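Local coordinates for protein geranylgeranyl pyrophosphate synthase (Corynebacterium glutamicum, PDB 3LMD) that probably builds isoprenyl diphosphates by metal-dependent chain elongation, as members of the FPP/GGPP synthase family do, at residues A[112-117]-A[142-147]; A[240-245]-A[266-271]. All coordinates share one frame; numbering follows the deposited sequence. Where two conformers were deposited one is given.

Interaction 1. Residues A[112-117]-A[142-147]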
ATOM      1  N   LEU A 112      -0.807  -6.397   8.604  1.00 29.16           N
ATOM      2  CA  LEU A 112      -1.812  -7.314   9.095  1.00 37.15           C
ATOM      3  C   LEU A 112      -3.080  -7.311   8.275  1.00 38.03           C
ATOM      4  O   LEU A 112      -3.653  -8.363   7.992  1.00 38.57           O
ATOM      5  CB  LEU A 112      -2.185  -6.993  10.546  1.00 35.44           C
ATOM      6  CG  LEU A 112      -1.166  -7.414  11.605  1.00 48.41           C
ATOM      7  CD1 LEU A 112      -1.630  -6.934  12.996  1.00 43.15           C
ATOM      8  CD2 LEU A 112      -0.936  -8.933  11.593  1.00 41.34           C
ATOM      9  N   TYR A 113      -3.574  -6.134   7.940  1.00 28.42           N
ATOM     10  CA  TYR A 113      -4.812  -6.074   7.179  1.00 33.42           C
ATOM     11  C   TYR A 113      -4.651  -6.757   5.831  1.00 34.48           C
ATOM     12  O   TYR A 113      -5.549  -7.491   5.394  1.00 35.49           O
ATOM     13  CB  TYR A 113      -5.295  -4.635   7.049  1.00 32.36           C
ATOM     14  CG  TYR A 113      -5.514  -4.024   8.414  1.00 39.72           C
ATOM     15  CD1 TYR A 113      -5.464  -4.828   9.559  1.00 54.73           C
ATOM     16  CD2 TYR A 113      -5.761  -2.670   8.577  1.00 40.61           C
ATOM     17  CE1 TYR A 113      -5.656  -4.302  10.837  1.00 56.19           C
ATOM     18  CE2 TYR A 113      -5.966  -2.125   9.860  1.00 44.90           C
ATOM     19  CZ  TYR A 113      -5.915  -2.954  10.982  1.00 63.77           C
ATOM     20  OH  TYR A 113      -6.106  -2.449  12.256  1.00 69.31           O
ATOM     21  N   HIS A 114      -3.504  -6.581   5.171  1.00 26.50           N
ATOM     22  CA  HIS A 114      -3.294  -7.268   3.884  0.50 31.14           C
ATOM     23  C   HIS A 114      -3.017  -8.757   4.077  1.00 35.92           C
ATOM     24  O   HIS A 114      -3.417  -9.585   3.265  1.00 39.81           O
ATOM     25  CB  HIS A 114      -2.158  -6.630   3.087  0.50 27.50           C
ATOM     26  CG  HIS A 114      -2.521  -5.315   2.466  0.50 30.68           C
ATOM     27  ND1 HIS A 114      -3.711  -4.665   2.728  0.50 29.16           N
ATOM     28  CD2 HIS A 114      -1.846  -4.527   1.597  0.50 25.63           C
ATOM     29  CE1 HIS A 114      -3.753  -3.534   2.042  0.50 30.53           C
ATOM     30  NE2 HIS A 114      -2.634  -3.428   1.346  0.50 33.43           N
ATOM     31  N   ASP A 115      -2.306  -9.094   5.141  1.00 34.43           N
ATOM     32  CA  ASP A 115      -2.093 -10.505   5.492  1.00 43.76           C
ATOM     33  C   ASP A 115      -3.382 -11.244   5.743  1.00 45.85           C
ATOM     34  O   ASP A 115      -3.554 -12.357   5.260  1.00 56.70           O
ATOM     35  CB  ASP A 115      -1.260 -10.632   6.760  1.00 46.07           C
ATOM     36  CG  ASP A 115       0.173 -10.874   6.471  1.00 60.82           C
ATOM     37  OD1 ASP A 115       0.482 -11.182   5.303  1.00 78.89           O
ATOM     38  OD2 ASP A 115       0.994 -10.769   7.412  1.00 85.28           O
ATOM     39  N   ASP A 116      -4.252 -10.663   6.560  1.00 50.23           N
ATOM     40  CA  ASP A 116      -5.511 -11.310   6.931  1.00 56.26           C
ATOM     41  C   ASP A 116      -6.382 -11.627   5.707  1.00 59.90           C
ATOM     42  O   ASP A 116      -7.046 -12.664   5.659  1.00 62.86           O
ATOM     43  CB  ASP A 116      -6.289 -10.475   7.955  1.00 58.50           C
ATOM     44  CG  ASP A 116      -5.580 -10.380   9.320  1.00 72.22           C
ATOM     45  OD1 ASP A 116      -4.476 -10.959   9.504  1.00 65.53           O
ATOM     46  OD2 ASP A 116      -6.139  -9.712  10.219  1.00 81.68           O
ATOM     47  N   VAL A 117      -6.374 -10.750   4.711  1.00 52.09           N
ATOM     48  CA  VAL A 117      -7.147 -10.995   3.490  1.00 55.82           C
ATOM     49  C   VAL A 117      -6.640 -12.218   2.713  1.00 61.55           C
ATOM     50  O   VAL A 117      -7.409 -12.936   2.077  1.00 62.73           O
ATOM     51  CB  VAL A 117      -7.167  -9.758   2.572  1.00 57.09           C
ATOM     52  CG1 VAL A 117      -7.613 -10.137   1.166  1.00 61.62           C
ATOM     53  CG2 VAL A 117      -8.083  -8.706   3.147  1.00 56.81           C
ATOM     54  N   ALA A 142      -8.402  -0.506   3.808  1.00 24.37           N
ATOM     55  CA  ALA A 142      -7.953  -0.043   5.129  1.00 25.50           C
ATOM     56  C   ALA A 142      -6.409  -0.078   5.220  1.00 26.40           C
ATOM     57  O   ALA A 142      -5.770   0.845   5.750  1.00 26.61           O
ATOM     58  CB  ALA A 142      -8.572  -0.907   6.233  1.00 32.16           C
ATOM     59  N   GLY A 143      -5.808  -1.153   4.718  1.00 27.67           N
ATOM     60  CA  GLY A 143      -4.348  -1.251   4.718  1.00 25.02           C
ATOM     61  C   GLY A 143      -3.770  -0.101   3.893  1.00 28.59           C
ATOM     62  O   GLY A 143      -2.809   0.542   4.307  1.00 23.03           O
ATOM     63  N   ASP A 144      -4.371   0.194   2.746  1.00 25.97           N
ATOM     64  CA  ASP A 144      -3.834   1.268   1.882  1.00 25.57           C
ATOM     65  C   ASP A 144      -3.945   2.667   2.509  1.00 22.64           C
ATOM     66  O   ASP A 144      -3.021   3.511   2.360  1.00 23.97           O
ATOM     67  CB  ASP A 144      -4.528   1.276   0.516  1.00 23.76           C
ATOM     68  CG  ASP A 144      -4.161   0.053  -0.331  1.00 34.23           C
ATOM     69  OD1 ASP A 144      -3.249  -0.705   0.060  1.00 29.58           O
ATOM     70  OD2 ASP A 144      -4.784  -0.159  -1.389  1.00 32.20           O
ATOM     71  N   ILE A 145      -5.076   2.963   3.159  1.00 21.51           N
ATOM     72  CA  ILE A 145      -5.214   4.301   3.704  1.00 23.23           C
ATOM     73  C   ILE A 145      -4.235   4.430   4.882  1.00 20.15           C
ATOM     74  O   ILE A 145      -3.689   5.521   5.116  1.00 24.81           O
ATOM     75  CB  ILE A 145      -6.683   4.678   4.143  1.00 22.38           C
ATOM     76  CG1 ILE A 145      -6.787   6.180   4.421  1.00 28.41           C
ATOM     77  CG2 ILE A 145      -7.154   3.868   5.402  1.00 22.76           C
ATOM     78  CD1 ILE A 145      -6.844   7.057   3.156  1.00 31.22           C
ATOM     79  N   LEU A 146      -3.983   3.334   5.589  1.00 20.86           N
ATOM     80  CA  LEU A 146      -2.948   3.377   6.653  1.00 23.35           C
ATOM     81  C   LEU A 146      -1.580   3.750   6.088  1.00 27.14           C
ATOM     82  O   LEU A 146      -0.857   4.588   6.651  1.00 23.96           O
ATOM     83  CB  LEU A 146      -2.900   2.057   7.466  1.00 23.86           C
ATOM     84  CG  LEU A 146      -3.690   2.103   8.787  1.00 26.98           C
ATOM     85  CD1 LEU A 146      -5.191   2.372   8.599  1.00 30.71           C
ATOM     86  CD2 LEU A 146      -3.452   0.796   9.504  1.00 23.71           C
ATOM     87  N   LEU A 147      -1.222   3.150   4.961  1.00 24.85           N
ATOM     88  CA  LEU A 147       0.043   3.510   4.284  1.00 23.21           C
ATOM     89  C   LEU A 147       0.041   4.985   3.874  1.00 26.32           C
ATOM     90  O   LEU A 147       1.058   5.672   3.996  1.00 22.37           O
ATOM     91  CB  LEU A 147       0.321   2.574   3.071  1.00 24.54           C
ATOM     92  CG  LEU A 147       0.466   1.108   3.568  1.00 34.46           C
ATOM     93  CD1 LEU A 147       0.363   0.055   2.481  1.00 37.51           C
ATOM     94  CD2 LEU A 147       1.763   0.870   4.397  1.00 31.62           C
TER
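With CG beside the backbone N and anti to the carbonyl carbon, as chi1 of -74° sets it in His114, the rings of Tyr113 and His114 both reach across to helix 132-157. Asp144 makes the same choice, which carries its carboxylate back to meet the imidazole. His114 NE2 donates to Asp144 OD1 over 3.1 Å. The bond is clearly bent, 139° at the hydrogen. The acceptor lies in the ring plane, but the donor comes to the syn side of the carboxylate from 34° out of its plane, the two flat groups standing nearly perpendicular.

Gly143 suits its place because, having no side chain, it lets the imidazole approach its bare CA, which lies 3.6 Å from His114 CE1 in this conformer. Tyr113 brings aromatic carbon to the other helix: CD2 is 4.1 Å from the Ala142 methyl CB, and CE2 lies 3.9 Å from Leu146 CD2, a branched side chain crossing the phenol at about a right angle. Leu146 also packs on Ile106 and Leu109 of helix 95-118.

His114 and Asp144 also pack against Asp144 and His114 of the second subunit, placing the pair at the dimer interface. His114 directly precedes Asp115, a calcium ligand in a structure of this protein, though no ion is bound to this chain here. In this buried antiparallel packing, NE2 is the donor toward a buried carboxylate, which helps to orient the imidazole.

Interaction 2. Residues A[240-245]-A[266-271]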
ATOM      1  N   ASP A 240       8.043 -18.921  19.661  1.00 25.72           N
ATOM      2  CA  ASP A 240       6.600 -19.160  19.469  1.00 30.74           C
ATOM      3  C   ASP A 240       6.355 -20.511  18.772  1.00 34.58           C
ATOM      4  O   ASP A 240       5.420 -21.269  19.110  1.00 29.81           O
ATOM      5  CB  ASP A 240       5.974 -18.055  18.591  1.00 30.74           C
ATOM      6  CG  ASP A 240       5.655 -16.780  19.359  1.00 43.26           C
ATOM      7  OD1 ASP A 240       5.774 -16.764  20.601  1.00 42.03           O
ATOM      8  OD2 ASP A 240       5.261 -15.788  18.708  1.00 49.81           O
ATOM      9  N   ASP A 241       7.158 -20.780  17.753  1.00 26.23           N
ATOM     10  CA  ASP A 241       7.000 -22.009  16.970  1.00 27.46           C
ATOM     11  C   ASP A 241       7.310 -23.254  17.791  1.00 29.49           C
ATOM     12  O   ASP A 241       6.613 -24.258  17.674  1.00 33.72           O
ATOM     13  CB  ASP A 241       7.848 -21.973  15.680  1.00 26.91           C
ATOM     14  CG  ASP A 241       7.330 -20.950  14.667  1.00 32.70           C
ATOM     15  OD1 ASP A 241       6.186 -20.495  14.804  1.00 37.57           O
ATOM     16  OD2 ASP A 241       8.076 -20.577  13.742  1.00 34.88           O
ATOM     17  N   ILE A 242       8.341 -23.178  18.634  1.00 29.13           N
ATOM     18  CA  ILE A 242       8.642 -24.254  19.558  1.00 30.33           C
ATOM     19  C   ILE A 242       7.473 -24.488  20.534  1.00 36.28           C
ATOM     20  O   ILE A 242       7.031 -25.630  20.764  1.00 35.03           O
ATOM     21  CB  ILE A 242       9.935 -23.956  20.348  1.00 27.61           C
ATOM     22  CG1 ILE A 242      11.166 -24.008  19.409  1.00 24.99           C
ATOM     23  CG2 ILE A 242      10.079 -24.948  21.538  1.00 27.90           C
ATOM     24  CD1 ILE A 242      12.457 -23.389  20.106  1.00 24.77           C
ATOM     25  N   ILE A 243       6.987 -23.405  21.124  1.00 29.43           N
ATOM     26  CA  ILE A 243       5.885 -23.488  22.085  1.00 30.23           C
ATOM     27  C   ILE A 243       4.655 -24.141  21.428  1.00 32.63           C
ATOM     28  O   ILE A 243       4.006 -25.001  22.030  1.00 33.10           O
ATOM     29  CB  ILE A 243       5.528 -22.080  22.663  1.00 31.60           C
ATOM     30  CG1 ILE A 243       6.627 -21.629  23.640  1.00 36.18           C
ATOM     31  CG2 ILE A 243       4.162 -22.128  23.383  1.00 34.97           C
ATOM     32  CD1 ILE A 243       6.531 -20.147  24.053  1.00 37.20           C
ATOM     33  N   ASP A 244       4.373 -23.780  20.179  1.00 32.41           N
ATOM     34  CA  ASP A 244       3.206 -24.309  19.479  1.00 37.93           C
ATOM     35  C   ASP A 244       3.227 -25.834  19.386  1.00 42.90           C
ATOM     36  O   ASP A 244       2.176 -26.501  19.408  1.00 39.54           O
ATOM     37  CB  ASP A 244       3.113 -23.733  18.069  1.00 37.05           C
ATOM     38  CG  ASP A 244       1.834 -24.166  17.335  1.00 47.53           C
ATOM     39  OD1 ASP A 244       0.739 -23.775  17.784  1.00 59.37           O
ATOM     40  OD2 ASP A 244       1.918 -24.884  16.313  1.00 59.95           O
ATOM     41  N   ILE A 245       4.426 -26.384  19.247  1.00 34.22           N
ATOM     42  CA  ILE A 245       4.570 -27.822  19.088  1.00 36.25           C
ATOM     43  C   ILE A 245       4.803 -28.545  20.402  1.00 43.36           C
ATOM     44  O   ILE A 245       4.314 -29.654  20.593  1.00 44.86           O
ATOM     45  CB  ILE A 245       5.753 -28.145  18.190  1.00 34.44           C
ATOM     46  CG1 ILE A 245       5.477 -27.667  16.761  1.00 34.04           C
ATOM     47  CG2 ILE A 245       6.093 -29.660  18.272  1.00 35.59           C
ATOM     48  CD1 ILE A 245       6.746 -27.331  16.016  1.00 41.93           C
ATOM     49  N   THR A 266       7.157 -25.607  10.937  1.00 29.92           N
ATOM     50  CA  THR A 266       8.135 -24.639  11.431  1.00 28.89           C
ATOM     51  C   THR A 266       9.485 -25.301  11.780  1.00 33.18           C
ATOM     52  O   THR A 266       9.654 -26.505  11.649  1.00 29.29           O
ATOM     53  CB  THR A 266       7.555 -23.937  12.649  1.00 31.41           C
ATOM     54  OG1 THR A 266       7.285 -24.919  13.658  1.00 29.97           O
ATOM     55  CG2 THR A 266       6.198 -23.255  12.260  1.00 30.23           C
ATOM     56  N   LEU A 267      10.440 -24.509  12.247  1.00 28.97           N
ATOM     57  CA  LEU A 267      11.813 -24.973  12.390  1.00 28.09           C
ATOM     58  C   LEU A 267      12.013 -26.332  13.070  1.00 26.97           C
ATOM     59  O   LEU A 267      12.755 -27.150  12.552  1.00 29.49           O
ATOM     60  CB  LEU A 267      12.641 -23.926  13.137  1.00 29.68           C
ATOM     61  CG  LEU A 267      14.147 -24.043  13.026  1.00 31.76           C
ATOM     62  CD1 LEU A 267      14.545 -24.107  11.536  1.00 32.56           C
ATOM     63  CD2 LEU A 267      14.773 -22.794  13.719  1.00 30.55           C
ATOM     64  N   PRO A 268      11.409 -26.563  14.252  1.00 24.19           N
ATOM     65  CA  PRO A 268      11.678 -27.888  14.858  1.00 29.53           C
ATOM     66  C   PRO A 268      11.224 -29.054  13.971  1.00 28.34           C
ATOM     67  O   PRO A 268      11.833 -30.131  13.980  1.00 27.05           O
ATOM     68  CB  PRO A 268      10.817 -27.889  16.116  1.00 26.91           C
ATOM     69  CG  PRO A 268      10.439 -26.434  16.362  1.00 32.30           C
ATOM     70  CD  PRO A 268      10.494 -25.744  15.060  1.00 25.82           C
ATOM     71  N   VAL A 269      10.127 -28.863  13.250  1.00 28.45           N
ATOM     72  CA  VAL A 269       9.611 -29.903  12.379  1.00 27.26           C
ATOM     73  C   VAL A 269      10.538 -30.103  11.204  1.00 27.18           C
ATOM     74  O   VAL A 269      10.797 -31.236  10.797  1.00 26.57           O
ATOM     75  CB  VAL A 269       8.175 -29.565  11.828  1.00 26.92           C
ATOM     76  CG1 VAL A 269       7.613 -30.779  11.007  1.00 28.86           C
ATOM     77  CG2 VAL A 269       7.259 -29.200  12.947  1.00 26.31           C
ATOM     78  N   LEU A 270      11.048 -29.007  10.648  1.00 27.20           N
ATOM     79  CA  LEU A 270      11.935 -29.102   9.497  1.00 26.75           C
ATOM     80  C   LEU A 270      13.249 -29.785   9.888  1.00 30.26           C
ATOM     81  O   LEU A 270      13.803 -30.559   9.123  1.00 25.49           O
ATOM     82  CB  LEU A 270      12.246 -27.715   8.916  1.00 23.61           C
ATOM     83  CG  LEU A 270      10.978 -26.975   8.431  1.00 25.96           C
ATOM     84  CD1 LEU A 270      11.322 -25.500   8.070  1.00 29.11           C
ATOM     85  CD2 LEU A 270      10.408 -27.726   7.230  1.00 31.13           C
ATOM     86  N   TYR A 271      13.776 -29.458  11.055  1.00 27.75           N
ATOM     87  CA  TYR A 271      14.978 -30.168  11.539  1.00 26.79           C
ATOM     88  C   TYR A 271      14.715 -31.687  11.706  1.00 23.57           C
ATOM     89  O   TYR A 271      15.535 -32.522  11.274  1.00 27.36           O
ATOM     90  CB  TYR A 271      15.404 -29.578  12.872  1.00 30.71           C
ATOM     91  CG  TYR A 271      16.283 -28.349  12.744  1.00 29.78           C
ATOM     92  CD1 TYR A 271      17.382 -28.330  11.886  1.00 37.87           C
ATOM     93  CD2 TYR A 271      16.035 -27.233  13.502  1.00 30.11           C
ATOM     94  CE1 TYR A 271      18.196 -27.203  11.795  1.00 41.48           C
ATOM     95  CE2 TYR A 271      16.838 -26.104  13.411  1.00 34.30           C
ATOM     96  CZ  TYR A 271      17.906 -26.097  12.564  1.00 38.30           C
ATOM     97  OH  TYR A 271      18.694 -24.968  12.514  1.00 39.08           O
TER
HETATM   98  O   HOH W   1       5.212 -24.585  15.090  1.00 36.24           O
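Apolar contacts carry much of the join, and most of them centre on Ile245 CD1. This methyl reaches the first turn of helix 267-274, 3.8 Å from Pro268 CG and 3.6 Å from Val269 CG2. Ile245 CG1 lies beside the backbone N (chi1 -67°) and the chain then extends, so CD1, rather than CG2, meets Pro268 and Val269. One turn earlier Ile242 lays CG1 against Pro268 CG at 4.0 Å. Proline fits the first turn of a helix, where the missing N-H costs no helical bond, and its ring offers a compact apolar surface. Leu301 and Leu304 of helix 294-306 also pack on Ile245.

A van der Waals contact also joins Asp241 and Thr266. The carboxylate carbon Asp241 CG rests 3.5 Å from the methyl Thr266 CG2, the side chains meeting at a slant. The acid's oxygens are satisfied elsewhere, OD2 by Tyr192 OH and OD1 by Gln237 NE2.

The direct hydrogen bonding is replaced by water. A water donates to Asp241 O at 3.0 Å and appears to accept from Thr266 OG1, although that second distance is too short to be taken at face value.

Thr266 occupies the N-cap position of helix 267-274 without a side-chain capping bond. The steep 74° angle between the segments sets this short helix across helix 219-246, within the all-helical fold of the prenyl synthase family. The Ile245 side chain lies about 7 Å from that of Ser305, which binds calcium in a structure of this protein, though not in this chain.

After four earlier helices, helix 95-118 opens interaction 1, which closes when the chain, after a connection partly missing from the model, returns antiparallel in helix 132-157. The chain then runs through helices 159-181 and 188-214 before helix 219-246 opens interaction 2, which closes at helix 267-274 after another partly unmodelled connection. The two loops therefore follow in series and neither nest nor cross. The centres of interactions 1 and 2 lie 28 Å apart, and the two do not touch. Interaction 1 joins two long helices beside the second subunit, whereas interaction 2 ties a long helix to a short one, with no other protein chain touching its segments.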